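Local coordinates for aminotransferase, class V family protein (Trichomonas vaginalis, PDB 5F8V) that probably catalyses the pyridoxal-phosphate-dependent transfer of an amino group between O-phosphoserine and 2-oxoglutarate, a step of L-serine biosynthesis, at residues A[272-275]-A[276-279]; A[315-318]-A[319-322]. All coordinates share one frame; numbering follows the deposited sequence.

Interaction 1: residues A[272-275]-A[276-279]; sequences ALNK and EKAK
The Lys277 side chain runs back one helical turn and lies beside Asn274, both pointing the same way, and its last two atoms meet the amide oxygen. NZ of Lys277 makes a weak hydrogen bond of 3.3 Å to OD1 of Asn274. CE of Lys277 is 3.4 Å from OD1 of Asn274. On the way the chain passes the carbonyl of the preceding turn, with CG of Lys277 3.5 Å from O of Leu273. A bend at chi3 (-76°) in an otherwise extended chain turns the ammonium toward the amide. Stronger partners hold both polar ends: NZ of Lys277 also donates to the carbonyls of Tyr350 and Cys353, and ND2 of Asn274 to OD1 of Asn351. The aliphatic part of Lys277 touches Met355 and Val358 of helix 355-367.

Beneath the side chains the backbone is regular alpha-helix. Lys277 N reaches Leu273 O at 3.1 Å in a nearly straight bond (173° at the hydrogen), and Ala278 N reaches Asn274 O at 2.9 Å. CB of Ala278 sits 3.4 Å from that same Asn274 O. On the exposed side, Glu276 extends past the preceding turn, its CG 3.5 Å from O of Ala272, while Lys275 pairs through NZ with Asp271, one turn earlier.

The ammonium of the buried Lys277 is thus held by two backbone carbonyls and more weakly by the Asn274 amide oxygen; such neutral dipoles, none of them a carboxylate, would probably stabilise its positive charge, and they tie helix 267-286 to the chain leading into helix 355-367.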
ATOM      1  N   ALA A 272     -21.840  18.907  -9.366  1.00 15.76           N
ATOM      2  CA  ALA A 272     -22.207  20.322  -9.576  1.00 15.83           C
ATOM      3  C   ALA A 272     -21.082  21.284  -9.179  1.00 15.36           C
ATOM      4  O   ALA A 272     -20.801  22.241  -9.903  1.00 15.09           O
ATOM      5  CB  ALA A 272     -23.496  20.674  -8.830  1.00 16.03           C
ATOM      6  N   LEU A 273     -20.438  21.035  -8.041  1.00 15.29           N
ATOM      7  CA  LEU A 273     -19.340  21.907  -7.587  1.00 15.59           C
ATOM      8  C   LEU A 273     -18.104  21.792  -8.484  1.00 15.14           C
ATOM      9  O   LEU A 273     -17.460  22.788  -8.791  1.00 14.86           O
ATOM     10  CB  LEU A 273     -18.962  21.610  -6.137  1.00 16.35           C
ATOM     11  CG  LEU A 273     -20.053  21.924  -5.102  1.00 16.80           C
ATOM     12  CD1 LEU A 273     -19.597  21.445  -3.731  1.00 16.89           C
ATOM     13  CD2 LEU A 273     -20.415  23.407  -5.075  1.00 16.88           C
ATOM     14  N   ASN A 274     -17.808  20.574  -8.918  1.00 14.86           N
ATOM     15  CA  ASN A 274     -16.704  20.329  -9.827  1.00 14.87           C
ATOM     16  C   ASN A 274     -16.928  20.935 -11.228  1.00 15.00           C
ATOM     17  O   ASN A 274     -15.999  21.496 -11.807  1.00 14.86           O
ATOM     18  CB  ASN A 274     -16.402  18.836  -9.888  1.00 14.71           C
ATOM     19  CG  ASN A 274     -15.823  18.300  -8.581  1.00 14.76           C
ATOM     20  OD1 ASN A 274     -15.170  19.029  -7.817  1.00 14.54           O
ATOM     21  ND2 ASN A 274     -16.028  17.013  -8.336  1.00 14.42           N
ATOM     22  N   LYS A 275     -18.158  20.855 -11.742  1.00 15.16           N
ATOM     23  CA  LYS A 275     -18.529  21.548 -12.991  1.00 15.66           C
ATOM     24  C   LYS A 275     -18.408  23.070 -12.884  1.00 16.60           C
ATOM     25  O   LYS A 275     -17.981  23.722 -13.838  1.00 16.81           O
ATOM     26  CB  LYS A 275     -19.951  21.187 -13.444  1.00 15.40           C
ATOM     27  CG  LYS A 275     -20.053  19.821 -14.088  1.00 15.13           C
ATOM     28  CD  LYS A 275     -21.481  19.461 -14.445  1.00 15.01           C
ATOM     29  CE  LYS A 275     -21.516  18.161 -15.220  1.00 15.06           C
ATOM     30  NZ  LYS A 275     -22.866  17.549 -15.171  1.00 15.39           N
ATOM     31  N   GLU A 276     -18.800  23.631 -11.743  1.00 17.79           N
ATOM     32  CA  GLU A 276     -18.659  25.078 -11.512  1.00 18.72           C
ATOM     33  C   GLU A 276     -17.205  25.505 -11.588  1.00 17.66           C
ATOM     34  O   GLU A 276     -16.868  26.441 -12.308  1.00 16.54           O
ATOM     35  CB  GLU A 276     -19.224  25.497 -10.153  1.00 20.60           C
ATOM     36  CG  GLU A 276     -20.722  25.708 -10.139  1.00 23.46           C
ATOM     37  CD  GLU A 276     -21.265  25.942  -8.737  1.00 26.31           C
ATOM     38  OE1 GLU A 276     -20.568  26.587  -7.909  1.00 27.63           O
ATOM     39  OE2 GLU A 276     -22.398  25.473  -8.468  1.00 29.23           O
ATOM     40  N   LYS A 277     -16.359  24.824 -10.820  1.00 16.97           N
ATOM     41  CA  LYS A 277     -14.924  25.092 -10.829  1.00 16.63           C
ATOM     42  C   LYS A 277     -14.310  24.922 -12.228  1.00 16.12           C
ATOM     43  O   LYS A 277     -13.581  25.803 -12.681  1.00 16.18           O
ATOM     44  CB  LYS A 277     -14.203  24.219  -9.796  1.00 17.36           C
ATOM     45  CG  LYS A 277     -14.505  24.603  -8.349  1.00 17.47           C
ATOM     46  CD  LYS A 277     -13.752  23.723  -7.363  1.00 18.20           C
ATOM     47  CE  LYS A 277     -14.379  22.336  -7.245  1.00 18.34           C
ATOM     48  NZ  LYS A 277     -13.789  21.562  -6.118  1.00 17.93           N
ATOM     49  N   ALA A 278     -14.631  23.824 -12.912  1.00 15.76           N
ATOM     50  CA  ALA A 278     -14.099  23.554 -14.263  1.00 15.94           C
ATOM     51  C   ALA A 278     -14.490  24.620 -15.286  1.00 16.48           C
ATOM     52  O   ALA A 278     -13.651  25.055 -16.069  1.00 16.93           O
ATOM     53  CB  ALA A 278     -14.533  22.184 -14.759  1.00 15.94           C
ATOM     54  N   LYS A 279     -15.752  25.041 -15.255  1.00 17.27           N
ATOM     55  CA  LYS A 279     -16.282  26.060 -16.180  1.00 18.28           C
ATOM     56  C   LYS A 279     -15.513  27.391 -16.062  1.00 17.39           C
ATOM     57  O   LYS A 279     -15.128  27.984 -17.073  1.00 16.20           O
ATOM     58  CB  LYS A 279     -17.777  26.272 -15.920  1.00 19.59           C
ATOM     59  CG  LYS A 279     -18.498  27.163 -16.923  1.00 21.29           C
ATOM     60  CD  LYS A 279     -19.882  27.540 -16.402  1.00 22.61           C
ATOM     61  CE  LYS A 279     -20.685  28.333 -17.432  1.00 23.42           C
ATOM     62  NZ  LYS A 279     -21.128  27.471 -18.567  1.00 24.49           N
TER

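Interaction 2: residues A[315-318]-A[319-322]; sequences NKDL and DADA
Two first torsions bring the acidic groups of Asp317 and Asp321 to this turn: Asp317 has CG anti to its own N (chi1 -172°), whereas Asp321 has CG beside its own N (chi1 -71°). The first swings OD1 of Asp317 over the opening turn of helix 318-329, where it accepts a weak but fairly straight bond of 3.3 Å from Ala320 N. The other oxygen lies against the methyl of the same residue, OD2 of Asp317 being 3.6 Å from CB of Ala320, so Ala320 meets the carboxylate through both its amide and its side chain. OD1 of Asp317 also passes 3.7 Å from CB of Asp319. The two acidic groups come close there, OD1 of Asp317 and OD2 of Asp319 standing 4.3 Å apart, a like-charge approach that the amides at the helix start would probably ease.

Asp321 turns back on the carbonyl of Asp317, its torsion placing CG of Asp321 3.2 Å from O of Asp317. Directly beside this runs the first helical bond, Asp321 N to Asp317 O at 3.1 Å. The carboxylate of the buried Asp321 is engaged outside this turn: OD1 forms a salt bridge with Arg309, and OD2 accepts from Gly344 N. The next bond, Ala322 N to Leu318 O at 2.9 Å, reaches its acceptor from above the carbonyl plane, 37° out of it.

An aspartate bonded through its side chain to the amide three residues on is the classic N-cap, here closing the N-terminal end of helix 318-329, where the loop that follows strand 304-307 turns into it.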
ATOM      1  N   ASN A 315       4.969  22.998 -30.294  1.00 35.01           N
ATOM      2  CA  ASN A 315       6.240  23.741 -30.146  1.00 33.54           C
ATOM      3  C   ASN A 315       6.632  23.903 -28.676  1.00 31.25           C
ATOM      4  O   ASN A 315       6.221  24.856 -28.024  1.00 30.23           O
ATOM      5  CB  ASN A 315       6.141  25.120 -30.818  1.00 34.55           C
ATOM      6  CG  ASN A 315       5.712  25.035 -32.271  1.00 36.14           C
ATOM      7  OD1 ASN A 315       4.549  25.289 -32.605  1.00 38.09           O
ATOM      8  ND2 ASN A 315       6.643  24.663 -33.142  1.00 36.25           N
ATOM      9  N   LYS A 316       7.432  22.970 -28.164  1.00 30.14           N
ATOM     10  CA  LYS A 316       7.783  22.942 -26.742  1.00 30.81           C
ATOM     11  C   LYS A 316       8.842  23.992 -26.398  1.00 30.89           C
ATOM     12  O   LYS A 316       9.790  24.209 -27.157  1.00 30.94           O
ATOM     13  CB  LYS A 316       8.278  21.546 -26.313  1.00 30.74           C
ATOM     14  CG  LYS A 316       7.310  20.396 -26.586  1.00 30.77           C
ATOM     15  CD  LYS A 316       5.965  20.553 -25.878  1.00 30.42           C
ATOM     16  CE  LYS A 316       5.006  19.420 -26.235  1.00 30.18           C
ATOM     17  NZ  LYS A 316       3.597  19.761 -25.893  1.00 29.69           N
ATOM     18  N   ASP A 317       8.664  24.632 -25.244  1.00 30.39           N
ATOM     19  CA  ASP A 317       9.586  25.655 -24.746  1.00 30.07           C
ATOM     20  C   ASP A 317       9.411  25.721 -23.232  1.00 29.84           C
ATOM     21  O   ASP A 317       8.487  26.374 -22.727  1.00 28.83           O
ATOM     22  CB  ASP A 317       9.288  27.006 -25.425  1.00 30.07           C
ATOM     23  CG  ASP A 317      10.326  28.092 -25.110  1.00 29.85           C
ATOM     24  OD1 ASP A 317      11.201  27.904 -24.231  1.00 30.04           O
ATOM     25  OD2 ASP A 317      10.241  29.159 -25.749  1.00 28.90           O
ATOM     26  N   LEU A 318      10.298  25.023 -22.522  1.00 29.89           N
ATOM     27  CA  LEU A 318      10.199  24.870 -21.070  1.00 30.94           C
ATOM     28  C   LEU A 318      10.560  26.158 -20.327  1.00 30.65           C
ATOM     29  O   LEU A 318      10.090  26.378 -19.206  1.00 29.19           O
ATOM     30  CB  LEU A 318      11.084  23.716 -20.568  1.00 32.76           C
ATOM     31  CG  LEU A 318      10.619  22.289 -20.915  1.00 33.59           C
ATOM     32  CD1 LEU A 318      10.970  21.897 -22.344  1.00 33.77           C
ATOM     33  CD2 LEU A 318      11.214  21.287 -19.935  1.00 33.86           C
ATOM     34  N   ASP A 319      11.403  26.986 -20.946  1.00 30.22           N
ATOM     35  CA  ASP A 319      11.759  28.294 -20.392  1.00 30.54           C
ATOM     36  C   ASP A 319      10.576  29.255 -20.403  1.00 28.96           C
ATOM     37  O   ASP A 319      10.333  29.936 -19.411  1.00 28.69           O
ATOM     38  CB  ASP A 319      12.926  28.918 -21.165  1.00 31.57           C
ATOM     39  CG  ASP A 319      14.217  28.147 -21.000  1.00 32.12           C
ATOM     40  OD1 ASP A 319      14.566  27.797 -19.855  1.00 34.55           O
ATOM     41  OD2 ASP A 319      14.895  27.902 -22.015  1.00 33.28           O
ATOM     42  N   ALA A 320       9.847  29.305 -21.521  1.00 28.79           N
ATOM     43  CA  ALA A 320       8.630  30.125 -21.628  1.00 28.50           C
ATOM     44  C   ALA A 320       7.517  29.625 -20.700  1.00 28.53           C
ATOM     45  O   ALA A 320       6.814  30.432 -20.083  1.00 28.42           O
ATOM     46  CB  ALA A 320       8.134  30.176 -23.065  1.00 29.15           C
ATOM     47  N   ASP A 321       7.361  28.302 -20.613  1.00 27.94           N
ATOM     48  CA  ASP A 321       6.467  27.677 -19.629  1.00 26.98           C
ATOM     49  C   ASP A 321       6.854  28.093 -18.202  1.00 26.38           C
ATOM     50  O   ASP A 321       5.996  28.476 -17.406  1.00 25.91           O
ATOM     51  CB  ASP A 321       6.542  26.143 -19.699  1.00 26.80           C
ATOM     52  CG  ASP A 321       5.909  25.550 -20.956  1.00 26.59           C
ATOM     53  OD1 ASP A 321       5.362  26.269 -21.821  1.00 26.66           O
ATOM     54  OD2 ASP A 321       5.971  24.308 -21.066  1.00 26.59           O
ATOM     55  N   ALA A 322       8.151  28.009 -17.892  1.00 25.94           N
ATOM     56  CA  ALA A 322       8.663  28.320 -16.555  1.00 26.32           C
ATOM     57  C   ALA A 322       8.293  29.721 -16.058  1.00 25.29           C
ATOM     58  O   ALA A 322       8.128  29.910 -14.858  1.00 25.85           O
ATOM     59  CB  ALA A 322      10.177  28.124 -16.492  1.00 26.87           C
TER

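How the interactions relate
Followed from the N terminus, interaction 1 comes first, midway along helix 267-286, and interaction 2 later, where the loop after strand 304-307 enters helix 318-329. Each joins adjoining residues, so neither closes a long loop; the two stand in series and neither nest nor cross. Their centres are 29 Å apart and their nearest atoms about 20 Å, with no touch. Interaction 1 reaches forward to residues 350-358, and so to helix 355-367; interaction 2, through Asp321, reaches back to Arg309 and forward to Gly344, just before strand 345-348. The first is partly buried, the second a surface contact farther from the chain centre.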